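Local structure of carboxylesterase (Ferroplasma acidiphilum, 3WJ2) at residues V246-D251 with I277-G282; L80-G85 with I150-D155; D61-N66 with E114-P119. The protein probably hydrolyses carboxylic esters, as a carboxylesterase of the alpha/beta-hydrolase fold. All coordinates share one frame; numbering follows the deposited sequence.

Contact 1: V246-D251 with I277-G282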
loop_
_atom_site.group_PDB
_atom_site.type_symbol
_atom_site.label_atom_id
_atom_site.label_comp_id
_atom_site.label_asym_id
_atom_site.label_seq_id
_atom_site.Cartn_x
_atom_site.Cartn_y
_atom_site.Cartn_z
ATOM N N VAL B 246 -15.054 -10.970 -2.413
ATOM C CA VAL B 246 -15.233 -9.576 -1.894
ATOM C C VAL B 246 -14.300 -9.453 -0.724
ATOM O O VAL B 246 -14.294 -10.218 0.223
ATOM C CB VAL B 246 -16.701 -9.441 -1.358
ATOM C CG1 VAL B 246 -16.875 -8.035 -0.752
ATOM C CG2 VAL B 246 -17.710 -9.693 -2.565
ATOM N N THR B 247 -13.458 -8.419 -0.771
ATOM C CA THR B 247 -12.593 -8.089 0.373
ATOM C C THR B 247 -12.957 -6.676 0.832
ATOM O O THR B 247 -13.717 -5.936 0.189
ATOM C CB THR B 247 -11.066 -8.044 -0.115
ATOM O OG1 THR B 247 -10.871 -6.868 -0.901
ATOM C CG2 THR B 247 -10.811 -9.272 -0.997
ATOM N N ASN B 248 -12.460 -6.395 2.037
ATOM C CA ASN B 248 -12.767 -5.055 2.643
ATOM C C ASN B 248 -11.440 -4.301 2.790
ATOM O O ASN B 248 -10.451 -4.886 3.220
ATOM C CB ASN B 248 -13.271 -5.294 4.067
ATOM C CG ASN B 248 -14.526 -6.191 4.072
ATOM O OD1 ASN B 248 -15.537 -5.830 3.501
ATOM N ND2 ASN B 248 -14.433 -7.314 4.729
ATOM N N GLU B 249 -11.486 -3.019 2.448
ATOM C CA GLU B 249 -10.227 -2.204 2.623
ATOM C C GLU B 249 -9.569 -2.276 3.982
ATOM O O GLU B 249 -8.355 -2.505 4.070
ATOM C CB GLU B 249 -10.578 -0.751 2.265
ATOM C CG GLU B 249 -9.299 0.081 2.253
ATOM C CD GLU B 249 -9.539 1.485 1.776
ATOM O OE1 GLU B 249 -10.662 1.945 1.587
ATOM O OE2 GLU B 249 -8.492 2.164 1.511
ATOM N N TYR B 250 -10.374 -2.165 5.045
ATOM C CA TYR B 250 -9.745 -2.035 6.379
ATOM C C TYR B 250 -9.980 -3.269 7.212
ATOM O O TYR B 250 -10.821 -3.295 8.087
ATOM C CB TYR B 250 -10.431 -0.808 7.017
ATOM C CG TYR B 250 -10.023 0.522 6.344
ATOM C CD1 TYR B 250 -8.708 0.934 6.372
ATOM C CD2 TYR B 250 -10.957 1.295 5.728
ATOM C CE1 TYR B 250 -8.354 2.169 5.718
ATOM C CE2 TYR B 250 -10.666 2.529 5.171
ATOM C CZ TYR B 250 -9.339 2.931 5.173
ATOM O OH TYR B 250 -9.014 4.167 4.642
ATOM N N ASP B 251 -9.350 -4.332 6.814
ATOM C CA ASP B 251 -9.699 -5.667 7.426
ATOM C C ASP B 251 -8.385 -6.431 7.454
ATOM O O ASP B 251 -7.665 -6.536 6.434
ATOM C CB ASP B 251 -10.722 -6.360 6.481
ATOM C CG ASP B 251 -11.029 -7.804 6.859
ATOM O OD1 ASP B 251 -10.464 -8.443 7.704
ATOM O OD2 ASP B 251 -12.015 -8.253 6.199
ATOM N N ILE B 277 -14.256 -0.118 -0.730
ATOM C CA ILE B 277 -13.487 1.051 -0.218
ATOM C C ILE B 277 -14.163 1.519 1.082
ATOM O O ILE B 277 -15.389 1.671 1.144
ATOM C CB ILE B 277 -13.431 2.088 -1.299
ATOM C CG1 ILE B 277 -12.493 1.556 -2.417
ATOM C CG2 ILE B 277 -12.755 3.408 -0.726
ATOM C CD1 ILE B 277 -12.769 2.293 -3.751
ATOM N N GLY B 278 -13.355 1.675 2.105
ATOM C CA GLY B 278 -13.892 2.086 3.424
ATOM C C GLY B 278 -14.553 1.001 4.210
ATOM O O GLY B 278 -15.089 1.281 5.310
ATOM N N MET B 279 -14.631 -0.236 3.722
ATOM C CA MET B 279 -15.331 -1.268 4.477
ATOM C C MET B 279 -14.432 -2.012 5.493
ATOM O O MET B 279 -13.183 -1.962 5.399
ATOM C CB MET B 279 -15.839 -2.352 3.491
ATOM C CG MET B 279 -16.765 -1.784 2.426
ATOM S SD MET B 279 -18.399 -1.417 3.272
ATOM C CE MET B 279 -18.474 0.367 3.088
ATOM N N ILE B 280 -15.073 -2.640 6.515
ATOM C CA ILE B 280 -14.368 -3.370 7.563
ATOM C C ILE B 280 -14.846 -4.850 7.560
ATOM O O ILE B 280 -15.820 -5.213 6.844
ATOM C CB ILE B 280 -14.654 -2.773 8.984
ATOM C CG1 ILE B 280 -16.168 -2.757 9.224
ATOM C CG2 ILE B 280 -13.960 -1.406 9.084
ATOM C CD1 ILE B 280 -16.371 -2.534 10.769
ATOM N N HIS B 281 -14.180 -5.725 8.310
ATOM C CA HIS B 281 -14.613 -7.129 8.384
ATOM C C HIS B 281 -16.038 -7.205 8.898
ATOM O O HIS B 281 -16.438 -6.388 9.737
ATOM C CB HIS B 281 -13.704 -7.941 9.304
ATOM C CG HIS B 281 -13.771 -9.420 8.994
ATOM N ND1 HIS B 281 -14.496 -10.362 9.724
ATOM C CD2 HIS B 281 -13.170 -10.095 8.001
ATOM C CE1 HIS B 281 -14.312 -11.542 9.186
ATOM N NE2 HIS B 281 -13.507 -11.432 8.159
ATOM N N GLY B 282 -16.852 -8.030 8.273
ATOM C CA GLY B 282 -18.245 -8.161 8.717
ATOM C C GLY B 282 -19.117 -7.256 7.908
ATOM O O GLY B 282 -20.319 -7.251 8.129
HETATM O O HOH W 1 -12.033 -5.025 9.956
#
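Glu249 reaches across to the backbone of Gly278, whose N gives a hydrogen bond of 2.8 Å to Glu249 OE1 on the lone pair facing away from the other oxygen. CG anti to the backbone N (chi1 -173°) and an extended chain beyond it carry the carboxylate that far; OE2 is left for salt bridges to Lys262 of a second subunit and Arg194 of a third. Next along, Tyr250 N meets Met279 O at 2.8 Å, almost head-on to the carbonyl. Gly278 CA sits at the edge of the Tyr250 ring, 3.7 Å from CE2, while Glu249 CG covers one ring face. Tyr250 OH is bonded to Met6 N and to Glu198 of the third subunit. The carbonyl of Tyr250 and the amide of His281 do not meet directly but share a water, which donates to Tyr250 O at 2.8 Å and accepts from His281 N at the same distance. Asn248 OD1 is bonded to Ser283 OG, and Asp251 OD1 takes up Leu253 N. The segments belong to neighbouring parallel strands of a beta-alpha-beta unit, 243-248 and 271-280, and the chain beyond them brings Asp251 near His281, which also touches Ser156; this is consistent with an alpha/beta-hydrolase catalytic triad.

Contact 2: L80-G85 with I150-D155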
loop_
_atom_site.group_PDB
_atom_site.type_symbol
_atom_site.label_atom_id
_atom_site.label_comp_id
_atom_site.label_asym_id
_atom_site.label_seq_id
_atom_site.Cartn_x
_atom_site.Cartn_y
_atom_site.Cartn_z
ATOM N N LEU B 80 -25.804 -22.832 -1.561
ATOM C CA LEU B 80 -25.660 -23.298 -0.176
ATOM C C LEU B 80 -24.819 -22.229 0.523
ATOM O O LEU B 80 -23.714 -21.924 0.037
ATOM C CB LEU B 80 -25.008 -24.660 -0.110
ATOM C CG LEU B 80 -25.603 -25.645 -1.128
ATOM C CD1 LEU B 80 -24.888 -27.003 -0.842
ATOM C CD2 LEU B 80 -27.086 -25.726 -1.054
ATOM N N TYR B 81 -25.317 -21.705 1.637
ATOM C CA TYR B 81 -24.659 -20.571 2.334
ATOM C C TYR B 81 -24.138 -21.069 3.639
ATOM O O TYR B 81 -24.876 -21.649 4.480
ATOM C CB TYR B 81 -25.670 -19.405 2.567
ATOM C CG TYR B 81 -24.860 -18.173 2.914
ATOM C CD1 TYR B 81 -24.384 -17.374 1.847
ATOM C CD2 TYR B 81 -24.542 -17.900 4.244
ATOM C CE1 TYR B 81 -23.585 -16.245 2.130
ATOM C CE2 TYR B 81 -23.660 -16.775 4.522
ATOM C CZ TYR B 81 -23.193 -16.024 3.442
ATOM O OH TYR B 81 -22.336 -14.971 3.699
ATOM N N TYR B 82 -22.859 -20.820 3.914
ATOM C CA TYR B 82 -22.258 -21.184 5.181
ATOM C C TYR B 82 -21.862 -19.933 5.945
ATOM O O TYR B 82 -21.034 -19.104 5.557
ATOM C CB TYR B 82 -20.951 -22.089 4.997
ATOM C CG TYR B 82 -21.286 -23.326 4.147
ATOM C CD1 TYR B 82 -21.758 -24.446 4.734
ATOM C CD2 TYR B 82 -21.169 -23.269 2.701
ATOM C CE1 TYR B 82 -22.193 -25.539 3.966
ATOM C CE2 TYR B 82 -21.564 -24.371 1.949
ATOM C CZ TYR B 82 -22.012 -25.502 2.611
ATOM O OH TYR B 82 -22.473 -26.602 1.910
ATOM N N HIS B 83 -22.535 -19.732 7.095
ATOM C CA HIS B 83 -22.383 -18.428 7.790
ATOM C C HIS B 83 -20.988 -18.266 8.385
ATOM O O HIS B 83 -20.193 -19.243 8.552
ATOM C CB HIS B 83 -23.395 -18.430 9.026
ATOM C CG HIS B 83 -23.085 -19.435 10.111
ATOM N ND1 HIS B 83 -22.200 -19.201 11.146
ATOM C CD2 HIS B 83 -23.595 -20.663 10.330
ATOM C CE1 HIS B 83 -22.156 -20.273 11.908
ATOM N NE2 HIS B 83 -22.988 -21.171 11.420
ATOM N N GLY B 84 -20.655 -17.038 8.701
ATOM C CA GLY B 84 -19.396 -16.674 9.427
ATOM C C GLY B 84 -19.487 -16.756 10.939
ATOM O O GLY B 84 -20.538 -17.165 11.462
ATOM N N GLY B 85 -18.485 -16.256 11.615
ATOM C CA GLY B 85 -18.414 -16.465 13.108
ATOM C C GLY B 85 -17.156 -17.167 13.674
ATOM O O GLY B 85 -17.168 -17.745 14.754
ATOM N N ILE B 150 -26.303 -25.704 -8.480
ATOM C CA ILE B 150 -26.000 -25.400 -7.054
ATOM C C ILE B 150 -24.639 -24.808 -6.941
ATOM O O ILE B 150 -23.658 -25.443 -7.409
ATOM C CB ILE B 150 -26.100 -26.694 -6.260
ATOM C CG1 ILE B 150 -27.537 -27.295 -6.419
ATOM C CG2 ILE B 150 -25.821 -26.423 -4.759
ATOM C CD1 ILE B 150 -27.642 -28.658 -5.747
ATOM N N GLY B 151 -24.581 -23.615 -6.310
ATOM C CA GLY B 151 -23.250 -22.976 -5.951
ATOM C C GLY B 151 -23.125 -22.963 -4.439
ATOM O O GLY B 151 -23.979 -23.442 -3.713
ATOM N N VAL B 152 -21.968 -22.475 -4.030
ATOM C CA VAL B 152 -21.685 -22.380 -2.587
ATOM C C VAL B 152 -21.206 -21.000 -2.269
ATOM O O VAL B 152 -20.667 -20.307 -3.122
ATOM C CB VAL B 152 -20.673 -23.416 -2.083
ATOM C CG1 VAL B 152 -21.261 -24.850 -2.245
ATOM C CG2 VAL B 152 -19.294 -23.330 -2.838
ATOM N N ALA B 153 -21.437 -20.592 -1.006
ATOM C CA ALA B 153 -21.099 -19.204 -0.640
ATOM C C ALA B 153 -20.892 -19.121 0.845
ATOM O O ALA B 153 -21.365 -20.009 1.578
ATOM C CB ALA B 153 -22.258 -18.321 -1.060
ATOM N N GLY B 154 -20.239 -18.073 1.281
ATOM C CA GLY B 154 -20.165 -17.852 2.785
ATOM C C GLY B 154 -19.467 -16.516 3.066
ATOM O O GLY B 154 -19.116 -15.821 2.131
ATOM N N ASP B 155 -19.433 -16.181 4.332
ATOM C CA ASP B 155 -18.639 -15.030 4.784
ATOM C C ASP B 155 -17.731 -15.431 5.862
ATOM O O ASP B 155 -17.992 -16.270 6.678
ATOM C CB ASP B 155 -19.593 -13.910 5.261
ATOM C CG ASP B 155 -20.471 -14.306 6.426
ATOM O OD1 ASP B 155 -21.375 -15.162 6.249
ATOM O OD2 ASP B 155 -20.245 -13.868 7.589
#
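Asp155 OD1 is gripped twice: Tyr81 OH donates to it at 2.7 Å, and Gly84 N adds a weak bond of 3.2 Å. The setting is the parallel core of the alpha/beta-hydrolase sheet, where strand 150-155 runs into what is probably the nucleophile elbow and strand 78-82 into the His83-Gly84-Gly85 loop, the sequence that in related esterases shapes the oxyanion hole. The other carboxylate oxygen, Asp155 OD2, is bonded to Tyr95 OH. With CG anti to the backbone N (chi1 -164°), the Tyr81 ring lies along the neighbouring strand: Gly154 CA makes a CH-pi contact over one face, 4.0 Å from the ring centroid, and Ala153 CB packs on CD1. The phenol lies nearly coplanar with the carboxylate, 21° apart. A phenylalanine here would probably leave Asp155 OD1 with just the weak Gly84 amide and deprive Tyr98 OH of its hydroxyl mate. Along the strands, three backbone bonds join the two segments: Leu80 N to Gly151 O, Ala153 N to Leu80 O, and Tyr82 N to Ala153 O. On the sheet face of Leu80 and Val152, Leu80 CG rests 3.7 Å from Ile150 CG2. Past the strand, His83 ND1 donates in its ring plane to Gly84 O at 2.6 Å.

Contact 3: D61-N66 with E114-P119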
loop_
_atom_site.group_PDB
_atom_site.type_symbol
_atom_site.label_atom_id
_atom_site.label_comp_id
_atom_site.label_asym_id
_atom_site.label_seq_id
_atom_site.Cartn_x
_atom_site.Cartn_y
_atom_site.Cartn_z
ATOM N N ASP B 61 -23.712 -38.572 7.449
ATOM C CA ASP B 61 -23.184 -39.740 8.199
ATOM C C ASP B 61 -22.696 -39.356 9.577
ATOM O O ASP B 61 -21.775 -38.525 9.712
ATOM C CB ASP B 61 -22.100 -40.480 7.359
ATOM C CG ASP B 61 -22.670 -41.037 6.005
ATOM O OD1 ASP B 61 -23.981 -41.045 5.864
ATOM O OD2 ASP B 61 -21.810 -41.439 5.172
ATOM N N GLY B 62 -23.339 -39.893 10.632
ATOM C CA GLY B 62 -22.824 -39.554 11.965
ATOM C C GLY B 62 -23.329 -38.283 12.611
ATOM O O GLY B 62 -22.983 -38.046 13.763
ATOM N N ARG B 63 -24.071 -37.392 11.894
ATOM C CA ARG B 63 -24.543 -36.169 12.485
ATOM C C ARG B 63 -25.584 -35.579 11.555
ATOM O O ARG B 63 -25.536 -35.810 10.381
ATOM C CB ARG B 63 -23.366 -35.136 12.719
ATOM C CG ARG B 63 -22.840 -34.414 11.449
ATOM C CD ARG B 63 -21.913 -35.359 10.628
ATOM N NE ARG B 63 -21.185 -34.563 9.626
ATOM C CZ ARG B 63 -20.561 -35.043 8.550
ATOM N NH1 ARG B 63 -19.821 -34.206 7.782
ATOM N NH2 ARG B 63 -20.632 -36.366 8.205
ATOM N N THR B 64 -26.521 -34.843 12.149
ATOM C CA THR B 64 -27.553 -34.148 11.374
ATOM C C THR B 64 -27.354 -32.626 11.583
ATOM O O THR B 64 -27.061 -32.167 12.707
ATOM C CB THR B 64 -28.920 -34.579 11.961
ATOM O OG1 THR B 64 -29.050 -35.995 11.707
ATOM C CG2 THR B 64 -30.025 -33.804 11.328
ATOM N N LEU B 65 -27.469 -31.877 10.471
ATOM C CA LEU B 65 -27.313 -30.429 10.553
ATOM C C LEU B 65 -28.686 -29.793 10.312
ATOM O O LEU B 65 -29.450 -30.258 9.419
ATOM C CB LEU B 65 -26.454 -29.931 9.381
ATOM C CG LEU B 65 -25.103 -30.685 9.331
ATOM C CD1 LEU B 65 -24.256 -30.047 8.175
ATOM C CD2 LEU B 65 -24.238 -30.664 10.601
ATOM N N ASN B 66 -28.894 -28.673 10.966
ATOM C CA ASN B 66 -30.033 -27.832 10.568
ATOM C C ASN B 66 -29.723 -27.091 9.273
ATOM O O ASN B 66 -28.561 -26.683 9.026
ATOM C CB ASN B 66 -30.399 -26.786 11.613
ATOM C CG ASN B 66 -30.948 -27.373 12.892
ATOM O OD1 ASN B 66 -30.683 -26.882 14.026
ATOM N ND2 ASN B 66 -31.739 -28.366 12.736
ATOM N N GLU B 114 -26.223 -25.017 9.024
ATOM C CA GLU B 114 -25.570 -24.986 10.338
ATOM C C GLU B 114 -24.532 -26.059 10.521
ATOM O O GLU B 114 -24.819 -27.135 11.139
ATOM C CB GLU B 114 -26.571 -25.098 11.532
ATOM C CG GLU B 114 -26.952 -23.802 12.001
ATOM C CD GLU B 114 -27.956 -23.879 13.155
ATOM O OE1 GLU B 114 -28.240 -24.963 13.763
ATOM O OE2 GLU B 114 -28.527 -22.812 13.336
ATOM N N TYR B 115 -23.280 -25.765 10.141
ATOM C CA TYR B 115 -22.183 -26.708 10.434
ATOM C C TYR B 115 -21.766 -26.682 11.870
ATOM O O TYR B 115 -22.185 -25.784 12.628
ATOM C CB TYR B 115 -20.970 -26.316 9.525
ATOM C CG TYR B 115 -20.499 -24.854 9.724
ATOM C CD1 TYR B 115 -19.542 -24.543 10.739
ATOM C CD2 TYR B 115 -21.052 -23.808 8.924
ATOM C CE1 TYR B 115 -19.146 -23.206 10.866
ATOM C CE2 TYR B 115 -20.569 -22.492 9.038
ATOM C CZ TYR B 115 -19.651 -22.245 10.023
ATOM O OH TYR B 115 -19.165 -20.974 10.283
ATOM N N ARG B 116 -21.016 -27.689 12.277
ATOM C CA ARG B 116 -20.641 -27.878 13.724
ATOM C C ARG B 116 -19.531 -26.871 14.073
ATOM O O ARG B 116 -18.611 -26.565 13.252
ATOM C CB ARG B 116 -20.225 -29.305 13.972
ATOM C CG ARG B 116 -21.495 -30.226 13.850
ATOM C CD ARG B 116 -21.081 -31.720 13.918
ATOM N NE ARG B 116 -20.196 -32.037 12.793
ATOM C CZ ARG B 116 -19.485 -33.153 12.638
ATOM N NH1 ARG B 116 -19.590 -34.053 13.660
ATOM N NH2 ARG B 116 -18.695 -33.354 11.587
ATOM N N LEU B 117 -19.585 -26.373 15.309
ATOM C CA LEU B 117 -18.740 -25.286 15.729
ATOM C C LEU B 117 -17.685 -25.744 16.731
ATOM O O LEU B 117 -17.836 -26.684 17.495
ATOM C CB LEU B 117 -19.599 -24.148 16.390
ATOM C CG LEU B 117 -20.641 -23.649 15.426
ATOM C CD1 LEU B 117 -21.662 -22.733 16.285
ATOM C CD2 LEU B 117 -19.975 -22.854 14.314
ATOM N N ALA B 118 -16.571 -24.995 16.720
ATOM C CA ALA B 118 -15.416 -25.255 17.572
ATOM C C ALA B 118 -15.558 -24.432 18.851
ATOM O O ALA B 118 -16.350 -23.445 18.893
ATOM C CB ALA B 118 -14.172 -24.745 16.821
ATOM N N PRO B 119 -14.867 -24.882 19.936
ATOM C CA PRO B 119 -13.905 -25.989 20.026
ATOM C C PRO B 119 -14.544 -27.327 20.313
ATOM O O PRO B 119 -13.798 -28.338 20.327
ATOM C CB PRO B 119 -13.027 -25.581 21.261
ATOM C CG PRO B 119 -14.076 -24.869 22.117
ATOM C CD PRO B 119 -14.927 -24.082 21.174
HETATM O O HOH W 2 -27.326 -27.812 13.251
#
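The guanidinium of Arg116 carries Arg63 on one face: Arg63 NE stands over it, offset toward the rim, 3.4 Å from Arg116 NH2. The two side chains cross at about a right angle and their guanidinium planes are 37° apart, so this is a tilted overlap. At the edge of the Arg63 group lies the carbonyl of Asp61, where Arg63 NH2 donates to Asp61 O at 2.9 Å, only 7° out of the guanidinium plane. In the fold, the contact joins the start of strand 63-71, just past the turn from strand 52-60 at the edge of the alpha/beta-hydrolase sheet, to the loop that follows strand 109-113. The arginines gather round one carboxylate: Asp129, on helix 125-139, takes Arg63 NE on one oxygen and Arg116 NE on the other, while Asp132 pairs with Arg63 NH1. These acids probably offset the like charges.

Arg63 bends near its base, with CG between the backbone N and the carbonyl carbon (chi1 75°) and another bend at chi2, which lays its NE over Arg116. Two residues on, Leu65 CD2 packs 3.6 Å from Glu114 O and also touches Arg116 CG. The backbones then come together at a single hydrogen bond, Glu114 N to Asn66 O at 2.9 Å, continuing the antiparallel pairing of strands 63-71 and 109-113. The Asn66 and Glu114 side chains run side by side, pointing the same way, and Glu114 OE2 accepts from Ile92 N. Tyr115 turns away from strand 63-71 and stacks on His83. One water bridges the two segments: it accepts from Asn66 N at 2.9 Å and donates to Glu114 OE1 at 3.0 Å, and weakly to Glu114 O.

In the fold
From the N terminus, the chain first lays down 61-66 and, one strand later, 80-85. Strand 109-113 then leads into 114-119, which closes contact 3, and 150-155 closes contact 2; the two loops therefore cross. They also touch: Tyr115 OH lies 2.7 Å from His83 O, a probable hydrogen bond between the loops beyond neighbouring strands 109-113 and 78-82. Contact 1 opens only afterwards and closes a local beta-alpha-beta loop through helix 254-266. Contact 3 ties in the edge hairpin, contact 2 the middle of the sheet, and contact 1 the far side of the sheet within this chain, with centres of contacts 1 and 3 about 29 Å apart, on opposite sides of the chain's centre.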